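Local coordinates for fimbrial subunit CupB6 (PDB 5CYL), which forms the adhesive tip of a chaperone-usher pilus of Pseudomonas aeruginosa and probably mediates attachment during biofilm formation, at residues V22-T27 with K32-F37; I83-S88 with I194-G199; V89-Q92 with K96-I99. All blocks are in the same frame, centred on the assembly; numbering follows the deposited sequence.

Interaction 1: residues V22-T27 with K32-F37; sequences VVNELT and KGTVLF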
ATOM      1  N   VAL A  22     -13.984  -1.887   2.374  1.00 49.56           N
ATOM      2  CA  VAL A  22     -13.312  -0.622   2.106  1.00 48.59           C
ATOM      3  C   VAL A  22     -14.234   0.551   2.388  1.00 46.34           C
ATOM      4  O   VAL A  22     -15.107   0.842   1.626  1.00 50.07           O
ATOM      5  CB  VAL A  22     -12.816  -0.491   0.652  1.00 47.85           C
ATOM      6  CG1 VAL A  22     -12.191   0.881   0.391  1.00 47.96           C
ATOM      7  CG2 VAL A  22     -11.819  -1.611   0.359  1.00 46.38           C
ATOM      8  N   VAL A  23     -14.008   1.216   3.503  1.00 45.16           N
ATOM      9  CA  VAL A  23     -14.762   2.395   3.869  1.00 45.18           C
ATOM     10  C   VAL A  23     -14.418   3.529   2.899  1.00 45.25           C
ATOM     11  O   VAL A  23     -15.267   4.249   2.448  1.00 49.79           O
ATOM     12  CB  VAL A  23     -14.452   2.830   5.312  1.00 45.08           C
ATOM     13  CG1 VAL A  23     -15.339   3.996   5.709  1.00 45.76           C
ATOM     14  CG2 VAL A  23     -14.636   1.670   6.266  1.00 42.04           C
ATOM     15  N   ASN A  24     -13.146   3.667   2.629  1.00 47.68           N
ATOM     16  CA  ASN A  24     -12.598   4.720   1.750  1.00 49.39           C
ATOM     17  C   ASN A  24     -11.509   4.160   0.865  1.00 54.64           C
ATOM     18  O   ASN A  24     -10.847   3.187   1.229  1.00 64.71           O
ATOM     19  CB  ASN A  24     -12.027   5.881   2.561  1.00 44.34           C
ATOM     20  CG  ASN A  24     -13.118   6.698   3.250  1.00 46.41           C
ATOM     21  OD1 ASN A  24     -14.016   7.185   2.607  1.00 49.26           O
ATOM     22  ND2 ASN A  24     -13.032   6.849   4.570  1.00 47.34           N
ATOM     23  N   GLU A  25     -11.336   4.742  -0.316  1.00 54.17           N
ATOM     24  CA  GLU A  25     -10.301   4.295  -1.251  1.00 57.10           C
ATOM     25  C   GLU A  25      -9.015   5.039  -1.046  1.00 52.17           C
ATOM     26  O   GLU A  25      -9.020   6.215  -0.975  1.00 45.17           O
ATOM     27  CB  GLU A  25     -10.720   4.496  -2.701  1.00 65.87           C
ATOM     28  CG  GLU A  25      -9.974   3.595  -3.669  1.00 84.40           C
ATOM     29  CD  GLU A  25      -9.277   4.301  -4.847  1.00 96.75           C
ATOM     30  OE1 GLU A  25      -9.959   4.891  -5.704  1.00104.24           O
ATOM     31  OE2 GLU A  25      -8.033   4.217  -4.953  1.00 99.01           O
ATOM     32  N   LEU A  26      -7.906   4.331  -0.931  1.00 56.24           N
ATOM     33  CA  LEU A  26      -6.616   5.007  -0.798  1.00 54.09           C
ATOM     34  C   LEU A  26      -6.279   5.742  -2.102  1.00 54.79           C
ATOM     35  O   LEU A  26      -6.466   5.204  -3.185  1.00 60.24           O
ATOM     36  CB  LEU A  26      -5.556   4.010  -0.423  1.00 44.87           C
ATOM     37  CG  LEU A  26      -4.259   4.548   0.142  1.00 44.38           C
ATOM     38  CD1 LEU A  26      -4.510   5.577   1.226  1.00 45.48           C
ATOM     39  CD2 LEU A  26      -3.420   3.391   0.670  1.00 42.78           C
ATOM     40  N   THR A  27      -5.821   6.976  -1.960  1.00 49.61           N
ATOM     41  CA  THR A  27      -5.554   7.860  -3.089  1.00 44.17           C
ATOM     42  C   THR A  27      -4.522   8.860  -2.669  1.00 42.79           C
ATOM     43  O   THR A  27      -4.243   8.961  -1.497  1.00 49.29           O
ATOM     44  CB  THR A  27      -6.875   8.541  -3.435  1.00 44.25           C
ATOM     45  OG1 THR A  27      -7.572   7.658  -4.299  1.00 43.38           O
ATOM     46  CG2 THR A  27      -6.785   9.939  -4.062  1.00 45.67           C
ATOM     47  N   LYS A  32      -5.051  12.489   6.088  1.00 40.26           N
ATOM     48  CA  LYS A  32      -4.638  11.817   7.315  1.00 41.29           C
ATOM     49  C   LYS A  32      -5.817  11.604   8.244  1.00 41.52           C
ATOM     50  O   LYS A  32      -6.593  12.504   8.437  1.00 40.74           O
ATOM     51  CB  LYS A  32      -3.615  12.661   8.034  1.00 42.95           C
ATOM     52  CG  LYS A  32      -2.223  12.435   7.504  1.00 44.94           C
ATOM     53  CD  LYS A  32      -1.201  12.745   8.548  1.00 48.03           C
ATOM     54  CE  LYS A  32      -0.730  14.165   8.380  1.00 49.15           C
ATOM     55  NZ  LYS A  32      -0.418  14.583   9.759  1.00 55.17           N
ATOM     56  N   GLY A  33      -5.915  10.433   8.869  1.00 41.72           N
ATOM     57  CA  GLY A  33      -7.012  10.138   9.780  1.00 35.21           C
ATOM     58  C   GLY A  33      -8.122   9.395   9.102  1.00 35.30           C
ATOM     59  O   GLY A  33      -9.103   9.051   9.744  1.00 40.00           O
ATOM     60  N   THR A  34      -7.993   9.151   7.812  1.00 32.70           N
ATOM     61  CA  THR A  34      -9.068   8.483   7.070  1.00 34.46           C
ATOM     62  C   THR A  34      -9.104   6.991   7.384  1.00 33.45           C
ATOM     63  O   THR A  34      -8.075   6.375   7.580  1.00 38.15           O
ATOM     64  CB  THR A  34      -8.941   8.730   5.539  1.00 35.38           C
ATOM     65  OG1 THR A  34      -9.137  10.114   5.264  1.00 38.82           O
ATOM     66  CG2 THR A  34      -9.949   7.944   4.771  1.00 32.81           C
ATOM     67  N   VAL A  35     -10.293   6.415   7.366  1.00 32.09           N
ATOM     68  CA  VAL A  35     -10.447   5.007   7.627  1.00 34.22           C
ATOM     69  C   VAL A  35     -10.421   4.237   6.330  1.00 35.33           C
ATOM     70  O   VAL A  35     -11.371   4.270   5.587  1.00 36.83           O
ATOM     71  CB  VAL A  35     -11.779   4.697   8.393  1.00 32.33           C
ATOM     72  CG1 VAL A  35     -11.979   3.183   8.530  1.00 30.63           C
ATOM     73  CG2 VAL A  35     -11.775   5.330   9.783  1.00 30.86           C
ATOM     74  N   LEU A  36      -9.335   3.538   6.079  1.00 36.26           N
ATOM     75  CA  LEU A  36      -9.201   2.732   4.860  1.00 40.97           C
ATOM     76  C   LEU A  36     -10.069   1.475   4.843  1.00 41.31           C
ATOM     77  O   LEU A  36     -10.713   1.132   3.839  1.00 43.14           O
ATOM     78  CB  LEU A  36      -7.739   2.358   4.621  1.00 40.43           C
ATOM     79  CG  LEU A  36      -6.782   3.536   4.867  1.00 40.36           C
ATOM     80  CD1 LEU A  36      -5.351   3.115   4.666  1.00 40.94           C
ATOM     81  CD2 LEU A  36      -7.120   4.704   3.942  1.00 41.40           C
ATOM     82  N   PHE A  37     -10.051   0.746   5.940  1.00 44.71           N
ATOM     83  CA  PHE A  37     -10.796  -0.524   6.038  1.00 44.91           C
ATOM     84  C   PHE A  37     -11.450  -0.668   7.385  1.00 46.58           C
ATOM     85  O   PHE A  37     -10.913  -0.233   8.391  1.00 47.87           O
ATOM     86  CB  PHE A  37      -9.886  -1.728   5.837  1.00 43.23           C
ATOM     87  CG  PHE A  37      -9.119  -1.704   4.560  1.00 47.53           C
ATOM     88  CD1 PHE A  37      -9.740  -1.905   3.312  1.00 47.42           C
ATOM     89  CD2 PHE A  37      -7.741  -1.512   4.609  1.00 46.65           C
ATOM     90  CE1 PHE A  37      -8.974  -1.896   2.161  1.00 45.37           C
ATOM     91  CE2 PHE A  37      -6.966  -1.560   3.457  1.00 41.87           C
ATOM     92  CZ  PHE A  37      -7.581  -1.755   2.239  1.00 43.00           C
TER
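Asn-24 and Val-35 are joined by a hydrogen bond: the side-chain amide ND2 donates to Val-35 O at 3.2 Å, with 140° at the hydrogen. It comes in from above the carbonyl plane, 35° out of it, and the oxygen in turn is tilted from the plane of the amide, so neither group meets the other squarely. CG of Asn-24 sits beside its own backbone N (chi1 -70°), which carries the amide across to the facing chain and also sets ND2 against Thr-34 CG2. The hydroxyl of Thr-34 is engaged with Ala-31 O in the connecting turn.

The next carbonyl, Leu-36 O, receives a weak hydrogen bond from Val-23 N at 3.3 Å and a CA-H...O contact from Val-22 CA at 3.6 Å. Here the chain turns back from strand 6-22 into strand 35-50, and Leu-36 and Phe-37 form a classic beta bulge facing Leu-127 on strand 118-129, to which Phe-37 bonds through its backbone. Within the turn, Thr-30 OG1 takes Thr-27 O as a partner and, weakly, Glu-25 O.

Apolar groups fill in around these bonds. Val-22 CG2 meets the edge of the Phe-37 ring, the two side chains lying alongside and pointing the same way. Val-23 CG2 leans on Val-35 CG1 at 3.8 Å. Buried Leu-26 places CD1 3.9 Å from Leu-36 CD2, and also packs against Ile-205 and Leu-251, which lie in loops later in the chain.

Interaction 2: residues I83-S88 with I194-G199; sequences IGYRIS and IAIGGG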
ATOM      1  N   ILE A  83      -0.014   2.949   8.828  1.00 42.49           N
ATOM      2  CA  ILE A  83      -1.364   2.419   8.997  1.00 41.97           C
ATOM      3  C   ILE A  83      -1.577   2.003  10.447  1.00 43.39           C
ATOM      4  O   ILE A  83      -0.776   1.325  11.015  1.00 54.43           O
ATOM      5  CB  ILE A  83      -1.653   1.264   8.032  1.00 39.63           C
ATOM      6  CG1 ILE A  83      -1.701   1.802   6.602  1.00 39.96           C
ATOM      7  CG2 ILE A  83      -3.002   0.626   8.336  1.00 38.85           C
ATOM      8  CD1 ILE A  83      -1.873   0.725   5.538  1.00 39.12           C
ATOM      9  N   GLY A  84      -2.654   2.460  11.052  1.00 40.43           N
ATOM     10  CA  GLY A  84      -2.918   2.234  12.482  1.00 39.48           C
ATOM     11  C   GLY A  84      -4.171   1.403  12.722  1.00 43.29           C
ATOM     12  O   GLY A  84      -5.108   1.435  11.938  1.00 45.71           O
ATOM     13  N   TYR A  85      -4.151   0.646  13.812  1.00 44.21           N
ATOM     14  CA  TYR A  85      -5.259  -0.252  14.158  1.00 42.23           C
ATOM     15  C   TYR A  85      -6.016   0.296  15.354  1.00 42.89           C
ATOM     16  O   TYR A  85      -5.423   0.627  16.392  1.00 42.94           O
ATOM     17  CB  TYR A  85      -4.740  -1.647  14.462  1.00 43.61           C
ATOM     18  CG  TYR A  85      -5.810  -2.648  14.835  1.00 46.95           C
ATOM     19  CD1 TYR A  85      -6.876  -2.917  13.984  1.00 48.71           C
ATOM     20  CD2 TYR A  85      -5.744  -3.332  16.040  1.00 42.97           C
ATOM     21  CE1 TYR A  85      -7.854  -3.831  14.333  1.00 51.02           C
ATOM     22  CE2 TYR A  85      -6.696  -4.286  16.386  1.00 42.74           C
ATOM     23  CZ  TYR A  85      -7.767  -4.517  15.534  1.00 46.86           C
ATOM     24  OH  TYR A  85      -8.728  -5.429  15.857  1.00 46.29           O
ATOM     25  N   ARG A  86      -7.323   0.400  15.197  1.00 41.47           N
ATOM     26  CA  ARG A  86      -8.211   0.899  16.238  1.00 41.96           C
ATOM     27  C   ARG A  86      -9.371  -0.080  16.369  1.00 44.86           C
ATOM     28  O   ARG A  86      -9.992  -0.450  15.376  1.00 46.19           O
ATOM     29  CB  ARG A  86      -8.739   2.278  15.808  1.00 41.33           C
ATOM     30  CG  ARG A  86      -9.569   3.036  16.808  1.00 43.89           C
ATOM     31  CD  ARG A  86      -9.709   4.475  16.332  1.00 46.17           C
ATOM     32  NE  ARG A  86     -10.457   4.592  15.079  1.00 48.10           N
ATOM     33  CZ  ARG A  86     -10.457   5.663  14.289  1.00 48.93           C
ATOM     34  NH1 ARG A  86      -9.729   6.738  14.598  1.00 47.27           N
ATOM     35  NH2 ARG A  86     -11.181   5.683  13.169  1.00 48.89           N
ATOM     36  N   ILE A  87      -9.680  -0.509  17.579  1.00 45.08           N
ATOM     37  CA  ILE A  87     -10.835  -1.405  17.790  1.00 43.01           C
ATOM     38  C   ILE A  87     -11.817  -0.829  18.807  1.00 44.16           C
ATOM     39  O   ILE A  87     -11.451  -0.356  19.860  1.00 44.83           O
ATOM     40  CB  ILE A  87     -10.409  -2.822  18.185  1.00 41.88           C
ATOM     41  CG1 ILE A  87     -11.632  -3.741  18.181  1.00 43.08           C
ATOM     42  CG2 ILE A  87      -9.663  -2.835  19.521  1.00 43.78           C
ATOM     43  CD1 ILE A  87     -11.318  -5.222  18.188  1.00 44.90           C
ATOM     44  N   SER A  88     -13.083  -0.842  18.435  1.00 48.42           N
ATOM     45  CA  SER A  88     -14.155  -0.299  19.296  1.00 51.53           C
ATOM     46  C   SER A  88     -15.321  -1.285  19.430  1.00 50.67           C
ATOM     47  O   SER A  88     -15.533  -2.145  18.586  1.00 45.96           O
ATOM     48  CB  SER A  88     -14.611   1.069  18.814  1.00 51.75           C
ATOM     49  OG  SER A  88     -14.541   1.111  17.412  1.00 67.28           O
ATOM     50  N   ILE A 194      -5.289  -8.505  15.649  1.00 47.63           N
ATOM     51  CA  ILE A 194      -5.751  -8.202  14.292  1.00 46.38           C
ATOM     52  C   ILE A 194      -6.739  -9.252  13.772  1.00 45.67           C
ATOM     53  O   ILE A 194      -7.697  -8.922  13.066  1.00 49.63           O
ATOM     54  CB  ILE A 194      -4.564  -8.059  13.318  1.00 46.82           C
ATOM     55  CG1 ILE A 194      -3.738  -6.820  13.683  1.00 49.21           C
ATOM     56  CG2 ILE A 194      -5.038  -7.969  11.873  1.00 43.26           C
ATOM     57  CD1 ILE A 194      -4.412  -5.507  13.324  1.00 42.07           C
ATOM     58  N   ALA A 195      -6.492 -10.504  14.121  1.00 43.62           N
ATOM     59  CA  ALA A 195      -7.241 -11.635  13.574  1.00 49.95           C
ATOM     60  C   ALA A 195      -8.459 -12.016  14.423  1.00 54.00           C
ATOM     61  O   ALA A 195      -9.102 -13.027  14.185  1.00 49.46           O
ATOM     62  CB  ALA A 195      -6.329 -12.835  13.396  1.00 43.56           C
ATOM     63  N   ILE A 196      -8.756 -11.196  15.410  1.00 56.14           N
ATOM     64  CA  ILE A 196      -9.801 -11.487  16.377  1.00 57.07           C
ATOM     65  C   ILE A 196     -11.166 -11.666  15.721  1.00 56.75           C
ATOM     66  O   ILE A 196     -11.527 -10.931  14.809  1.00 60.70           O
ATOM     67  CB  ILE A 196      -9.912 -10.367  17.423  1.00 58.58           C
ATOM     68  CG1 ILE A 196     -11.064 -10.643  18.384  1.00 58.83           C
ATOM     69  CG2 ILE A 196     -10.092  -9.031  16.726  1.00 55.85           C
ATOM     70  CD1 ILE A 196     -11.510  -9.436  19.178  1.00 60.38           C
ATOM     71  N   GLY A 197     -11.900 -12.661  16.202  1.00 61.05           N
ATOM     72  CA  GLY A 197     -13.234 -12.953  15.715  1.00 64.93           C
ATOM     73  C   GLY A 197     -13.253 -13.822  14.477  1.00 66.08           C
ATOM     74  O   GLY A 197     -14.320 -14.163  13.950  1.00 70.19           O
ATOM     75  N   GLY A 198     -12.074 -14.207  14.017  1.00 66.04           N
ATOM     76  CA  GLY A 198     -11.949 -15.035  12.823  1.00 69.90           C
ATOM     77  C   GLY A 198     -12.112 -14.216  11.549  1.00 82.36           C
ATOM     78  O   GLY A 198     -12.161 -12.977  11.571  1.00 94.29           O
ATOM     79  N   GLY A 199     -12.214 -14.920  10.433  1.00 70.17           N
ATOM     80  CA  GLY A 199     -12.382 -14.286   9.143  1.00 67.63           C
ATOM     81  C   GLY A 199     -11.099 -13.941   8.422  1.00 65.84           C
ATOM     82  O   GLY A 199      -9.994 -14.145   8.986  1.00 68.89           O
TER
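With CG opposite the backbone N (chi1 180°), Tyr-85 lays its ring across the path of Ile-194, which folds back at its second torsion (chi2 -73°) and thereby delivers CD1 to that ring. The methyl settles over one face, above the centre: CD1 is 3.6 Å from the Tyr-85 ring centroid and 14° off the normal, a CH-pi contact. The two side chains run past each other in opposite directions, so the methyl end of one covers the flat of the other.

Tyr-85 and Ile-87 sit on the same side of strand 83-90, both buried, on the face of the sheet that the 194-199 turn covers, in what looks like the N-terminal beta-sandwich. Opposite them the chain leaves the short helix 191-194 and makes a type II beta turn from Ala-195 to Gly-198, closed by Gly-198 N to Ala-195 O at 3.2 Å; Gly-197 supplies the positive phi at its third position. Ile-196, in this turn, points CG2 back at the strand, 3.9 Å from Tyr-85 OH and 4.3 Å from Ile-87 CD1. The buried phenol oxygen has a hydrogen bond with Gln-125 NE2, and the same amide nitrogen bonds Ile-194 O, tying helix end and ring to strand 118-129.

Interaction 3: residues V89-Q92 with K96-I99; sequences VDAQ and KRVI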
ATOM      1  N   VAL A  89     -16.065  -1.144  20.525  1.00 52.62           N
ATOM      2  CA  VAL A  89     -17.241  -2.007  20.780  1.00 54.23           C
ATOM      3  C   VAL A  89     -18.533  -1.263  20.509  1.00 57.57           C
ATOM      4  O   VAL A  89     -18.665  -0.109  20.913  1.00 54.94           O
ATOM      5  CB  VAL A  89     -17.263  -2.561  22.208  1.00 50.37           C
ATOM      6  CG1 VAL A  89     -15.918  -3.184  22.565  1.00 55.89           C
ATOM      7  CG2 VAL A  89     -17.582  -1.480  23.199  1.00 50.70           C
ATOM      8  N   ASP A  90     -19.453  -1.919  19.819  1.00 68.22           N
ATOM      9  CA  ASP A  90     -20.771  -1.343  19.581  1.00 79.46           C
ATOM     10  C   ASP A  90     -21.599  -1.669  20.791  1.00 78.06           C
ATOM     11  O   ASP A  90     -22.150  -2.764  20.910  1.00 77.96           O
ATOM     12  CB  ASP A  90     -21.412  -1.938  18.329  1.00 87.35           C
ATOM     13  CG  ASP A  90     -20.525  -1.833  17.119  1.00102.12           C
ATOM     14  OD1 ASP A  90     -19.893  -0.756  16.963  1.00116.65           O
ATOM     15  OD2 ASP A  90     -20.451  -2.830  16.343  1.00101.38           O
ATOM     16  N   ALA A  91     -21.681  -0.708  21.689  1.00 76.56           N
ATOM     17  CA  ALA A  91     -22.381  -0.896  22.970  1.00 81.40           C
ATOM     18  C   ALA A  91     -23.912  -0.930  22.830  1.00 84.76           C
ATOM     19  O   ALA A  91     -24.481  -0.284  21.944  1.00 90.68           O
ATOM     20  CB  ALA A  91     -21.968   0.175  23.962  1.00 87.85           C
ATOM     21  N   GLN A  92     -24.538  -1.715  23.691  1.00 78.81           N
ATOM     22  CA  GLN A  92     -25.981  -1.824  23.767  1.00 69.92           C
ATOM     23  C   GLN A  92     -26.659  -0.464  24.002  1.00 64.35           C
ATOM     24  O   GLN A  92     -27.733  -0.205  23.467  1.00 57.84           O
ATOM     25  CB  GLN A  92     -26.361  -2.792  24.881  1.00 72.66           C
ATOM     26  CG  GLN A  92     -26.810  -4.173  24.426  1.00 81.92           C
ATOM     27  CD  GLN A  92     -27.821  -4.813  25.389  1.00 89.75           C
ATOM     28  OE1 GLN A  92     -27.622  -4.822  26.609  1.00 79.44           O
ATOM     29  NE2 GLN A  92     -28.926  -5.328  24.841  1.00 91.17           N
ATOM     30  N   LYS A  96     -20.694   4.019  20.409  1.00 73.65           N
ATOM     31  CA  LYS A  96     -19.473   3.405  19.886  1.00 65.55           C
ATOM     32  C   LYS A  96     -18.356   3.818  20.829  1.00 60.45           C
ATOM     33  O   LYS A  96     -18.106   4.998  21.014  1.00 52.88           O
ATOM     34  CB  LYS A  96     -19.174   3.893  18.477  1.00 68.99           C
ATOM     35  CG  LYS A  96     -18.787   2.796  17.499  1.00 77.32           C
ATOM     36  CD  LYS A  96     -18.872   3.223  16.028  1.00 80.61           C
ATOM     37  CE  LYS A  96     -19.512   2.124  15.163  1.00 85.89           C
ATOM     38  NZ  LYS A  96     -20.090   2.553  13.860  1.00 82.98           N
ATOM     39  N   ARG A  97     -17.718   2.837  21.445  1.00 57.54           N
ATOM     40  CA  ARG A  97     -16.615   3.108  22.363  1.00 55.34           C
ATOM     41  C   ARG A  97     -15.349   2.399  21.883  1.00 54.02           C
ATOM     42  O   ARG A  97     -15.348   1.186  21.634  1.00 57.05           O
ATOM     43  CB  ARG A  97     -16.972   2.686  23.787  1.00 52.79           C
ATOM     44  CG  ARG A  97     -18.035   3.550  24.430  1.00 52.38           C
ATOM     45  CD  ARG A  97     -18.312   3.146  25.871  1.00 54.45           C
ATOM     46  NE  ARG A  97     -19.452   3.884  26.427  1.00 50.67           N
ATOM     47  CZ  ARG A  97     -20.720   3.470  26.331  1.00 52.66           C
ATOM     48  NH1 ARG A  97     -21.033   2.351  25.674  1.00 50.41           N
ATOM     49  NH2 ARG A  97     -21.668   4.201  26.888  1.00 53.12           N
ATOM     50  N   VAL A  98     -14.273   3.172  21.774  1.00 48.79           N
ATOM     51  CA  VAL A  98     -12.995   2.638  21.350  1.00 46.21           C
ATOM     52  C   VAL A  98     -12.274   2.057  22.566  1.00 46.12           C
ATOM     53  O   VAL A  98     -12.275   2.659  23.638  1.00 45.80           O
ATOM     54  CB  VAL A  98     -12.125   3.720  20.704  1.00 43.53           C
ATOM     55  CG1 VAL A  98     -11.570   4.695  21.744  1.00 38.42           C
ATOM     56  CG2 VAL A  98     -10.968   3.090  19.948  1.00 44.20           C
ATOM     57  N   ILE A  99     -11.711   0.866  22.423  1.00 44.67           N
ATOM     58  CA  ILE A  99     -10.942   0.274  23.508  1.00 40.98           C
ATOM     59  C   ILE A  99      -9.759   1.193  23.687  1.00 40.09           C
ATOM     60  O   ILE A  99      -9.100   1.523  22.724  1.00 40.70           O
ATOM     61  CB  ILE A  99     -10.518  -1.146  23.169  1.00 41.45           C
ATOM     62  CG1 ILE A  99     -11.781  -2.012  22.925  1.00 41.53           C
ATOM     63  CG2 ILE A  99      -9.616  -1.714  24.266  1.00 39.90           C
ATOM     64  CD1 ILE A  99     -11.514  -3.292  22.195  1.00 42.23           C
TER
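Val-89 and Arg-97 face each other as an antiparallel hydrogen-bonded pair and exchange both backbone bonds: Val-89 N reaches Arg-97 O at 2.7 Å, and Arg-97 N reaches Val-89 O at 3.1 Å with a nearly straight 178° at the hydrogen. They belong to the beta hairpin of strands 83-90 and 96-98; one step nearer its turn, Asp-90 and Lys-96 form the non-hydrogen-bonded pair.

The charged side chains differ in how they are used. Arg-97 holds an extended chain from CG to NE, and its NH2 makes a salt bridge with Asp-93 in the connecting turn, which ties the guanidinium to the hairpin's own turn. Ala-91 CB is modelled at the edge of that group, doubtfully close to NH1. On the other face of the sheet, Asp-90 and Lys-96 run side by side in the same direction, but the ammonium bends off: Asp-90 OD1 is 4.5 Å from Lys-96 NZ, beyond a salt bridge, and instead lies 3.4 Å from Lys-96 CE. Any attraction there is probably modest.

Farther in, on the face shared by Val-89 and Arg-97, the packing becomes apolar. Val-89 and Ile-99 both rest on Tyr-123 and on Leu-108 of strand 106-112, from the second sheet, and between themselves they meet through Val-89 CG1 and Ile-99 CG1, 4.3 Å apart.

All three contacts reach the same antiparallel sheet, yet at different depths. Interaction 2 is the buried one, with no hydrogen bond across its segments, only CH-pi and methyl packing; interactions 1 and 3 are partly buried and bring together chain regions close in sequence, held by hydrogen bonds. Those bonds are regular in the hairpin of interaction 3 but bent or weak at the bulged turn of interaction 1. Interactions 2 and 3 share strand 83-90 and adjoin, Ile-87 O lying 2.9 Å from Ile-99 N, a probable hydrogen bond. Interaction 1 meets interaction 2 where Val-35 CG2 packs on Arg-86 NH2, whereas interactions 1 and 3 stay about 9 Å apart at their nearest atoms.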